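Local coordinates for carbohydrate oxidase (Microdochium nivale, PDB 3RJA), which catalyses the FAD-dependent oxidation of the C1 hydroxyl of mono-, oligo- and polysaccharides to lactones, reducing molecular oxygen to hydrogen peroxide, at residues 87-92 and 109-114; 322-327 and 420-425; 424-429 and 441-446. All blocks are in the same frame, centred on the assembly; numbering follows the deposited sequence. Where two conformers were deposited one is given.

In the fold
From the N terminus, interaction 1 comes first: it closes a short loop of 16 residues that holds strands 94-98 and 103-106, and joins the turn after strand 84-87 to the start of helix 112-123. It closes before interaction 2 opens, so the two are in series and neither nest nor cross. Interaction 2 joins segments with 92 residues between them, adding strand 422-423 to the antiparallel sheet beside strand 318-326. Interaction 3 begins where interaction 2 ends, sharing Met424 and Tyr425, and closes an 11-residue connection that includes the start of helix 435-443. Interactions 2 and 3 touch, and both reach FAD. Interaction 1 lies across the chain's centre, its centre 29 Å from that of interaction 2.

Interaction 1 (87-92 and 109-114); sequences QLDRMI and GARLGH. With ZN (zinc ion), chain D.
Asp89 OD2 receives a straight bond from Arg111 NH2 at 3.0 Å (163° at the hydrogen), one arm of a salt-bridge network tying the type I turn Leu88-Met91 to the start of helix 112-123 in the FAD-binding domain. The oxygen lies in the guanidinium plane and is met on the anti side, 21° out of the carboxylate plane; Arg24 of helix 20-25 also bridges to OD2. Two donors share Asp89 OD1: Gln87 NE2 descends from above the carboxylate plane at 2.9 Å, and Arg90 NH1, in one of two conformers, takes the syn lone pair. With an alanine here, Arg111, still bonded through NH1 to Gly134 O, would probably lose its charge partner in the turn, and Gln87 its acceptor. Gly109 fits because a side chain would run into Leu88 O, 3.3 Å from Gly109 CA in a CA-H...O contact. One water receives a weak bond from Arg111 NE and donates to Asp89 O and Gly109 O. His114, its CG anti to the backbone N (chi1 171°), presents NE2 to Ile92 O in a weak 2.8 Å bond, while His114 ND1 binds zinc at 2.0 Å, alongside two waters and Asp309.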
# COMPACT_ATOMS: atom_id res chain seq x y z
N GLN A 87 -2.21 7.72 17.65
CA GLN A 87 -2.76 6.39 17.39
C GLN A 87 -4.22 6.57 16.93
O GLN A 87 -5.05 7.03 17.72
CB GLN A 87 -2.71 5.56 18.67
CG GLN A 87 -3.37 4.20 18.58
CD GLN A 87 -2.75 3.33 17.49
OE1 GLN A 87 -1.57 3.46 17.18
NE2 GLN A 87 -3.54 2.44 16.92
N LEU A 88 -4.51 6.22 15.67
CA LEU A 88 -5.79 6.62 15.05
C LEU A 88 -6.84 5.51 15.01
O LEU A 88 -8.01 5.77 14.68
CB LEU A 88 -5.56 7.15 13.63
CG LEU A 88 -4.73 8.43 13.47
CD1 LEU A 88 -4.38 8.72 11.98
CD2 LEU A 88 -5.43 9.66 14.10
N ASP A 89 -6.44 4.29 15.33
CA ASP A 89 -7.23 3.12 14.99
C ASP A 89 -8.54 2.91 15.78
O ASP A 89 -9.24 1.90 15.56
CB ASP A 89 -6.34 1.86 14.97
CG ASP A 89 -6.31 1.12 16.31
OD1 ASP A 89 -6.35 1.79 17.36
OD2 ASP A 89 -6.21 -0.13 16.29
N ARG A 90 -8.91 3.82 16.68
CA ARG A 90 -10.22 3.75 17.34
C ARG A 90 -11.19 4.68 16.62
O ARG A 90 -12.38 4.71 16.94
CB ARG A 90 -10.16 4.10 18.84
CG ARG A 90 -9.20 3.28 19.69
CD ARG A 90 -9.41 1.76 19.54
NE ARG A 90 -8.89 1.05 20.70
CZ ARG A 90 -7.61 0.75 20.88
NH1 ARG A 90 -6.71 1.11 19.96
NH2 ARG A 90 -7.21 0.10 21.96
N MET A 91 -10.68 5.46 15.66
CA MET A 91 -11.52 6.35 14.85
C MET A 91 -11.85 5.62 13.53
O MET A 91 -11.11 5.70 12.54
CB MET A 91 -10.83 7.68 14.58
CG MET A 91 -10.46 8.48 15.85
SD MET A 91 -9.33 9.82 15.43
CE MET A 91 -10.53 10.92 14.67
N ILE A 92 -12.96 4.90 13.53
CA ILE A 92 -13.19 3.89 12.52
C ILE A 92 -14.45 4.09 11.68
O ILE A 92 -14.76 3.26 10.84
CB ILE A 92 -13.28 2.46 13.19
CG1 ILE A 92 -14.44 2.39 14.19
CG2 ILE A 92 -11.94 2.08 13.83
CD1 ILE A 92 -14.77 0.93 14.66
N GLY A 109 -8.77 6.00 10.92
CA GLY A 109 -8.36 4.78 11.60
C GLY A 109 -9.10 3.54 11.12
O GLY A 109 -8.79 2.42 11.55
N ALA A 110 -10.09 3.74 10.24
CA ALA A 110 -10.81 2.63 9.60
C ALA A 110 -9.87 1.77 8.81
O ALA A 110 -9.08 2.28 7.96
CB ALA A 110 -11.88 3.15 8.66
N ARG A 111 -9.94 0.47 9.06
CA ARG A 111 -9.20 -0.52 8.27
C ARG A 111 -9.97 -0.99 7.03
O ARG A 111 -11.21 -0.93 6.99
CB ARG A 111 -8.76 -1.71 9.15
CG ARG A 111 -7.74 -1.28 10.24
CD ARG A 111 -7.67 -2.31 11.41
NE ARG A 111 -6.94 -1.80 12.58
CZ ARG A 111 -5.62 -1.94 12.75
NH1 ARG A 111 -4.88 -2.55 11.84
NH2 ARG A 111 -5.05 -1.47 13.86
N LEU A 112 -9.23 -1.46 6.02
CA LEU A 112 -9.81 -1.79 4.72
C LEU A 112 -11.00 -2.75 4.84
O LEU A 112 -12.04 -2.53 4.24
CB LEU A 112 -8.76 -2.37 3.75
CG LEU A 112 -7.59 -1.45 3.36
CD1 LEU A 112 -6.85 -2.05 2.20
CD2 LEU A 112 -8.03 -0.00 2.98
N GLY A 113 -10.83 -3.83 5.61
CA GLY A 113 -11.93 -4.80 5.75
C GLY A 113 -13.15 -4.15 6.37
O GLY A 113 -14.28 -4.44 5.97
N HIS A 114 -12.93 -3.27 7.36
CA HIS A 114 -14.04 -2.58 8.02
C HIS A 114 -14.72 -1.56 7.08
O HIS A 114 -15.95 -1.52 6.96
CB HIS A 114 -13.56 -1.94 9.33
CG HIS A 114 -14.57 -1.03 9.98
ND1 HIS A 114 -15.69 -1.50 10.62
CD2 HIS A 114 -14.61 0.32 10.10
CE1 HIS A 114 -16.38 -0.49 11.11
NE2 HIS A 114 -15.75 0.63 10.79
ZN ZN D . -16.84 -3.03 11.22
O HOH W 1 -9.11 0.19 13.20
O HOH W 2 -18.87 -2.91 10.45
O HOH W 3 -16.86 -3.40 13.27

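Interaction 2 (322-327 and 420-425); sequences KSLTLK and SDWGMY. With FAD (flavin-adenine dinucleotide), chain B.
Thr325 and Gly423 exchange two backbone hydrogen bonds, Thr325 N to Gly423 O at 2.9 Å and Gly423 N to Thr325 O at 3.0 Å, which defines an antiparallel hydrogen-bonded pair. Leu326 and Trp422 make the adjoining non-hydrogen-bonded pair, and beyond it Lys327 N reaches Asp421 O at 3.1 Å. A side chain at Gly423 would be tight against the hydroxyl of Thr325.

At the other end a side chain takes over from the backbone. Ser323 OG accepts a bond from Tyr425 N at 2.8 Å and 169°; a chi1 of 76° places OG between the backbone N and the carbonyl carbon, on the side of segment 420-425.

The charged contact is looser. The extended chain of Lys327 passes across Asp421 at about a right angle, and Lys327 NZ meets Asp421 OD1 in a weak salt bridge of 3.5 Å, where both residues are partly exposed.

Apolar groups gather on the face carrying Leu326 and Trp422. Leu324 CD2 approaches the Trp422 ring obliquely, 3.7 Å from Trp422 CE3, and also touches the methyl of Met424; Leu326 CD2 lies against Trp422 CB.

Tyr425, of the FAD pocket, connects this edge of the sheet to the flavin's pyrimidine carbonyl: its OH donates to FAD O2 at 2.6 Å, with the oxygen in the plane of the phenol ring at its edge, and accepts from Gly145 N.

Strand 422-423 is an outermost strand of the eight-stranded antiparallel sheet. Strand 318-326 lies between it and strand 384-392, which bonds to Leu324 and Leu326 through Ile386 and Trp384; helix 403-414 packs on Leu324 and Trp422, and helix 435-443 on Trp422 and Met424.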
# COMPACT_ATOMS: atom_id res chain seq x y z
N LYS A 322 10.86 -5.59 -0.17
CA LYS A 322 11.39 -4.64 -1.12
C LYS A 322 10.39 -4.52 -2.25
O LYS A 322 9.49 -5.35 -2.35
CB LYS A 322 12.75 -5.11 -1.68
CG LYS A 322 13.90 -5.07 -0.67
CD LYS A 322 15.30 -5.31 -1.35
CE LYS A 322 15.94 -4.03 -1.93
NZ LYS A 322 16.52 -3.21 -0.79
N SER A 323 10.57 -3.53 -3.12
CA SER A 323 9.67 -3.35 -4.25
C SER A 323 10.40 -2.83 -5.48
O SER A 323 11.54 -2.39 -5.40
CB SER A 323 8.51 -2.39 -3.89
OG SER A 323 8.95 -1.02 -3.87
N LEU A 324 9.69 -2.89 -6.61
CA LEU A 324 10.09 -2.28 -7.88
C LEU A 324 8.83 -1.93 -8.63
O LEU A 324 7.84 -2.68 -8.59
CB LEU A 324 10.92 -3.23 -8.74
CG LEU A 324 12.39 -3.40 -8.33
CD1 LEU A 324 13.07 -4.49 -9.19
CD2 LEU A 324 13.15 -2.05 -8.40
N THR A 325 8.88 -0.79 -9.33
CA THR A 325 7.89 -0.48 -10.33
C THR A 325 8.71 -0.37 -11.65
O THR A 325 9.75 0.26 -11.68
CB THR A 325 7.09 0.82 -9.98
OG1 THR A 325 7.97 1.97 -9.94
CG2 THR A 325 6.38 0.68 -8.59
N LEU A 326 8.25 -1.00 -12.73
CA LEU A 326 9.04 -1.00 -13.97
C LEU A 326 8.21 -0.62 -15.16
O LEU A 326 7.06 -1.06 -15.27
CB LEU A 326 9.62 -2.39 -14.26
CG LEU A 326 10.29 -3.18 -13.12
CD1 LEU A 326 10.51 -4.64 -13.63
CD2 LEU A 326 11.61 -2.52 -12.66
N LYS A 327 8.82 0.15 -16.08
CA LYS A 327 8.19 0.37 -17.38
C LYS A 327 8.02 -0.95 -18.11
O LYS A 327 7.00 -1.19 -18.74
CB LYS A 327 9.02 1.34 -18.25
CG LYS A 327 9.13 2.71 -17.63
CD LYS A 327 9.67 3.75 -18.62
CE LYS A 327 9.68 5.10 -17.95
NZ LYS A 327 10.71 6.01 -18.56
N SER A 420 15.99 5.80 -14.94
CA SER A 420 14.73 6.43 -15.27
C SER A 420 13.60 5.40 -15.52
O SER A 420 12.44 5.77 -15.57
CB SER A 420 14.91 7.29 -16.52
OG SER A 420 14.89 6.45 -17.67
N ASP A 421 13.95 4.13 -15.71
CA ASP A 421 12.94 3.11 -16.07
C ASP A 421 12.25 2.46 -14.86
O ASP A 421 11.32 1.67 -15.03
CB ASP A 421 13.56 2.03 -16.94
CG ASP A 421 13.39 2.29 -18.43
OD1 ASP A 421 13.06 3.44 -18.81
OD2 ASP A 421 13.56 1.34 -19.21
N TRP A 422 12.72 2.76 -13.66
CA TRP A 422 12.23 2.02 -12.51
C TRP A 422 12.11 2.92 -11.30
O TRP A 422 12.85 3.91 -11.17
CB TRP A 422 13.09 0.79 -12.22
CG TRP A 422 14.51 1.06 -11.77
CD1 TRP A 422 15.64 1.13 -12.58
CD2 TRP A 422 14.97 1.27 -10.42
NE1 TRP A 422 16.75 1.37 -11.80
CE2 TRP A 422 16.37 1.47 -10.48
CE3 TRP A 422 14.33 1.33 -9.17
CZ2 TRP A 422 17.14 1.72 -9.33
CZ3 TRP A 422 15.09 1.57 -8.03
CH2 TRP A 422 16.49 1.78 -8.12
N GLY A 423 11.17 2.55 -10.42
CA GLY A 423 11.04 3.20 -9.13
C GLY A 423 10.77 2.18 -8.05
O GLY A 423 10.87 0.99 -8.30
N MET A 424 10.42 2.66 -6.86
CA MET A 424 10.02 1.80 -5.75
C MET A 424 8.76 2.36 -5.13
O MET A 424 8.52 3.55 -5.19
CB MET A 424 11.16 1.70 -4.71
CG MET A 424 12.36 0.91 -5.25
SD MET A 424 13.67 0.66 -4.06
CE MET A 424 14.48 -0.75 -4.79
N TYR A 425 7.96 1.49 -4.52
CA TYR A 425 6.62 1.86 -4.00
C TYR A 425 6.64 1.95 -2.48
O TYR A 425 6.83 0.94 -1.79
CB TYR A 425 5.65 0.80 -4.50
CG TYR A 425 4.18 0.85 -4.09
CD1 TYR A 425 3.41 2.00 -4.26
CD2 TYR A 425 3.55 -0.30 -3.63
CE1 TYR A 425 2.03 1.99 -3.91
CE2 TYR A 425 2.19 -0.32 -3.30
CZ TYR A 425 1.44 0.84 -3.45
OH TYR A 425 0.08 0.83 -3.10
PA FAD B . 0.67 2.97 9.10
O1A FAD B . -0.28 3.30 10.22
O2A FAD B . 1.90 2.20 9.51
O5B FAD B . 1.13 4.33 8.39
C5B FAD B . 1.81 4.29 7.15
C4B FAD B . 2.35 5.69 6.83
O4B FAD B . 1.26 6.59 6.65
C3B FAD B . 3.21 6.27 7.95
O3B FAD B . 4.15 7.18 7.39
C2B FAD B . 2.18 7.07 8.74
O2B FAD B . 2.68 8.09 9.57
C1B FAD B . 1.33 7.61 7.61
N9A FAD B . -0.02 7.90 8.09
C8A FAD B . -0.86 7.09 8.84
N7A FAD B . -2.01 7.78 9.05
C5A FAD B . -1.92 8.97 8.44
C6A FAD B . -2.81 10.05 8.35
N6A FAD B . -4.03 9.99 8.93
N1A FAD B . -2.42 11.16 7.62
C2A FAD B . -1.16 11.22 7.04
N3A FAD B . -0.26 10.17 7.15
C4A FAD B . -0.66 9.07 7.84
N1 FAD B . -0.47 -2.40 -0.27
C2 FAD B . -1.14 -2.32 -1.50
O2 FAD B . -1.02 -1.33 -2.24
N3 FAD B . -2.00 -3.36 -1.82
C4 FAD B . -2.33 -4.41 -0.99
O4 FAD B . -3.20 -5.25 -1.31
C4X FAD B . -1.55 -4.49 0.28
N5 FAD B . -1.77 -5.47 1.14
C5X FAD B . -1.15 -5.51 2.37
C6 FAD B . -1.47 -6.52 3.31
C7 FAD B . -0.95 -6.49 4.60
C7M FAD B . -1.29 -7.59 5.61
C8 FAD B . -0.19 -5.36 5.00
C8M FAD B . 0.39 -5.27 6.40
C9 FAD B . 0.19 -4.41 4.07
C9A FAD B . -0.30 -4.44 2.75
N10 FAD B . -0.04 -3.41 1.82
C10 FAD B . -0.59 -3.45 0.54
C1' FAD B . 0.87 -2.28 2.20
C2' FAD B . 0.07 -1.09 2.70
O2' FAD B . -0.55 -0.44 1.59
C3' FAD B . 0.99 -0.10 3.38
O3' FAD B . 1.75 -0.74 4.38
C4' FAD B . 0.16 1.06 3.96
O4' FAD B . 0.96 2.20 4.04
C5' FAD B . -0.43 0.70 5.33
O5' FAD B . -1.20 1.77 5.81
P FAD B . -1.47 1.88 7.40
O1P FAD B . -2.39 3.03 7.70
O2P FAD B . -2.00 0.54 7.92
O3P FAD B . 0.03 2.09 7.92

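Interaction 3 (424-429 and 441-446); sequences MYINYA and VYYGEN. With FAD (flavin-adenine dinucleotide), chain B.
Met424 N donates to Val441 O at 2.9 Å and 168°, and Tyr442 CA returns a CA-H...O contact of 3.2 Å to Met424 O; this pair fixes the loop after strand 422-423 to the last turn of helix 435-443 in the berberine-like region. A water joins Ile426 N to Tyr442 O. Ile426 stands on the Tyr442 ring: its CB is 3.7 Å from the ring centroid and 11° off the normal, a CH-pi contact over the centre. Its CG1, anti to the backbone N (chi1 -163°), runs across the same face to Tyr442 CE2 at 3.5 Å, and CD1 continues to Tyr443 OH. Met424 lies alongside Val441, SD against CG2. The Tyr442 hydroxyl is bonded to Gln467 and to Asp430 N, which pins the ring at its far end. Asn427 and Tyr428 turn to the cofactor. Asn427 ND2 bonds to Tyr425 OH at 3.1 Å, and Asn427 OD1 accepts from FAD O4' at 2.8 Å. Tyr428 CE1 approaches FAD N1 to 3.6 Å, and Tyr428 also touches the bound substrate analogue. A backbone bond, a bridging water and apolar packing together seat the loop on the helix, and the adjoining Tyr425 and Asn427 bind FAD.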
# COMPACT_ATOMS: atom_id res chain seq x y z
N MET A 424 10.42 2.66 -6.86
CA MET A 424 10.02 1.80 -5.75
C MET A 424 8.76 2.36 -5.13
O MET A 424 8.52 3.55 -5.19
CB MET A 424 11.16 1.70 -4.71
CG MET A 424 12.36 0.91 -5.25
SD MET A 424 13.67 0.66 -4.06
CE MET A 424 14.48 -0.75 -4.79
N TYR A 425 7.96 1.49 -4.52
CA TYR A 425 6.62 1.86 -4.00
C TYR A 425 6.64 1.95 -2.48
O TYR A 425 6.83 0.94 -1.79
CB TYR A 425 5.65 0.80 -4.50
CG TYR A 425 4.18 0.85 -4.09
CD1 TYR A 425 3.41 2.00 -4.26
CD2 TYR A 425 3.55 -0.30 -3.63
CE1 TYR A 425 2.03 1.99 -3.91
CE2 TYR A 425 2.19 -0.32 -3.30
CZ TYR A 425 1.44 0.84 -3.45
OH TYR A 425 0.08 0.83 -3.10
N ILE A 426 6.47 3.17 -1.94
CA ILE A 426 6.56 3.38 -0.48
C ILE A 426 5.43 2.67 0.32
O ILE A 426 5.53 2.56 1.54
CB ILE A 426 6.60 4.90 -0.13
CG1 ILE A 426 7.13 5.13 1.31
CG2 ILE A 426 5.23 5.53 -0.39
CD1 ILE A 426 7.25 6.61 1.71
N ASN A 427 4.36 2.18 -0.33
CA ASN A 427 3.43 1.27 0.43
C ASN A 427 4.05 -0.12 0.70
O ASN A 427 3.57 -0.87 1.56
CB ASN A 427 2.05 1.15 -0.21
CG ASN A 427 1.06 2.20 0.32
OD1 ASN A 427 1.30 2.84 1.37
ND2 ASN A 427 -0.02 2.39 -0.41
N TYR A 428 5.16 -0.41 0.02
CA TYR A 428 6.01 -1.53 0.41
C TYR A 428 7.32 -0.96 0.96
O TYR A 428 8.41 -1.18 0.39
CB TYR A 428 6.25 -2.46 -0.78
CG TYR A 428 5.02 -3.05 -1.41
CD1 TYR A 428 3.86 -3.27 -0.64
CD2 TYR A 428 5.01 -3.45 -2.76
CE1 TYR A 428 2.73 -3.83 -1.18
CE2 TYR A 428 3.84 -4.01 -3.33
CZ TYR A 428 2.71 -4.20 -2.51
OH TYR A 428 1.54 -4.76 -2.97
N ALA A 429 7.20 -0.17 2.03
CA ALA A 429 8.31 0.66 2.53
C ALA A 429 9.56 -0.17 2.89
O ALA A 429 9.49 -1.17 3.64
CB ALA A 429 7.87 1.47 3.75
N VAL A 441 13.68 7.25 -5.38
CA VAL A 441 13.06 6.11 -6.07
C VAL A 441 11.56 6.01 -5.78
O VAL A 441 10.81 5.51 -6.63
CB VAL A 441 13.79 4.75 -5.80
CG1 VAL A 441 15.21 4.79 -6.34
CG2 VAL A 441 13.80 4.38 -4.28
N TYR A 442 11.12 6.49 -4.60
CA TYR A 442 9.69 6.41 -4.26
C TYR A 442 8.84 7.42 -5.04
O TYR A 442 7.63 7.19 -5.25
CB TYR A 442 9.43 6.66 -2.75
CG TYR A 442 9.84 5.57 -1.75
CD1 TYR A 442 9.85 4.21 -2.06
CD2 TYR A 442 10.17 5.94 -0.44
CE1 TYR A 442 10.22 3.24 -1.07
CE2 TYR A 442 10.56 5.03 0.50
CZ TYR A 442 10.57 3.69 0.21
OH TYR A 442 10.91 2.86 1.24
N TYR A 443 9.44 8.55 -5.45
CA TYR A 443 8.65 9.64 -6.00
C TYR A 443 9.01 10.11 -7.42
O TYR A 443 8.32 10.95 -7.95
CB TYR A 443 8.61 10.82 -5.03
CG TYR A 443 7.97 10.48 -3.70
CD1 TYR A 443 6.63 10.05 -3.63
CD2 TYR A 443 8.71 10.55 -2.51
CE1 TYR A 443 6.05 9.70 -2.38
CE2 TYR A 443 8.14 10.20 -1.28
CZ TYR A 443 6.81 9.78 -1.23
OH TYR A 443 6.26 9.48 -0.02
N GLY A 444 10.07 9.56 -8.03
CA GLY A 444 10.32 9.72 -9.47
C GLY A 444 10.25 11.16 -9.94
O GLY A 444 10.87 12.05 -9.33
N GLU A 445 9.46 11.40 -10.99
CA GLU A 445 9.39 12.74 -11.62
C GLU A 445 8.67 13.78 -10.74
O GLU A 445 8.70 14.97 -11.03
CB GLU A 445 8.76 12.67 -13.03
CG GLU A 445 7.29 12.20 -13.07
CD GLU A 445 6.66 12.23 -14.47
OE1 GLU A 445 6.62 11.18 -15.15
OE2 GLU A 445 6.18 13.30 -14.88
N ASN A 446 8.02 13.32 -9.65
CA ASN A 446 7.25 14.23 -8.80
C ASN A 446 8.00 14.73 -7.56
O ASN A 446 7.48 15.57 -6.81
CB ASN A 446 5.93 13.57 -8.39
CG ASN A 446 4.94 13.50 -9.53
OD1 ASN A 446 4.97 14.34 -10.45
ND2 ASN A 446 4.03 12.52 -9.48
PA FAD B . 0.67 2.97 9.10
O1A FAD B . -0.28 3.30 10.22
O2A FAD B . 1.90 2.20 9.51
O5B FAD B . 1.13 4.33 8.39
C5B FAD B . 1.81 4.29 7.15
C4B FAD B . 2.35 5.69 6.83
O4B FAD B . 1.26 6.59 6.65
C3B FAD B . 3.21 6.27 7.95
O3B FAD B . 4.15 7.18 7.39
C2B FAD B . 2.18 7.07 8.74
O2B FAD B . 2.68 8.09 9.57
C1B FAD B . 1.33 7.61 7.61
N9A FAD B . -0.02 7.90 8.09
C8A FAD B . -0.86 7.09 8.84
N7A FAD B . -2.01 7.78 9.05
C5A FAD B . -1.92 8.97 8.44
C6A FAD B . -2.81 10.05 8.35
N6A FAD B . -4.03 9.99 8.93
N1A FAD B . -2.42 11.16 7.62
C2A FAD B . -1.16 11.22 7.04
N3A FAD B . -0.26 10.17 7.15
C4A FAD B . -0.66 9.07 7.84
N1 FAD B . -0.47 -2.40 -0.27
C2 FAD B . -1.14 -2.32 -1.50
O2 FAD B . -1.02 -1.33 -2.24
N3 FAD B . -2.00 -3.36 -1.82
C4 FAD B . -2.33 -4.41 -0.99
O4 FAD B . -3.20 -5.25 -1.31
C4X FAD B . -1.55 -4.49 0.28
N5 FAD B . -1.77 -5.47 1.14
C5X FAD B . -1.15 -5.51 2.37
C6 FAD B . -1.47 -6.52 3.31
C7 FAD B . -0.95 -6.49 4.60
C7M FAD B . -1.29 -7.59 5.61
C8 FAD B . -0.19 -5.36 5.00
C8M FAD B . 0.39 -5.27 6.40
C9 FAD B . 0.19 -4.41 4.07
C9A FAD B . -0.30 -4.44 2.75
N10 FAD B . -0.04 -3.41 1.82
C10 FAD B . -0.59 -3.45 0.54
C1' FAD B . 0.87 -2.28 2.20
C2' FAD B . 0.07 -1.09 2.70
O2' FAD B . -0.55 -0.44 1.59
C3' FAD B . 0.99 -0.10 3.38
O3' FAD B . 1.75 -0.74 4.38
C4' FAD B . 0.16 1.06 3.96
O4' FAD B . 0.96 2.20 4.04
C5' FAD B . -0.43 0.70 5.33
O5' FAD B . -1.20 1.77 5.81
P FAD B . -1.47 1.88 7.40
O1P FAD B . -2.39 3.03 7.70
O2P FAD B . -2.00 0.54 7.92
O3P FAD B . 0.03 2.09 7.92
O HOH W 4 5.87 5.34 -4.15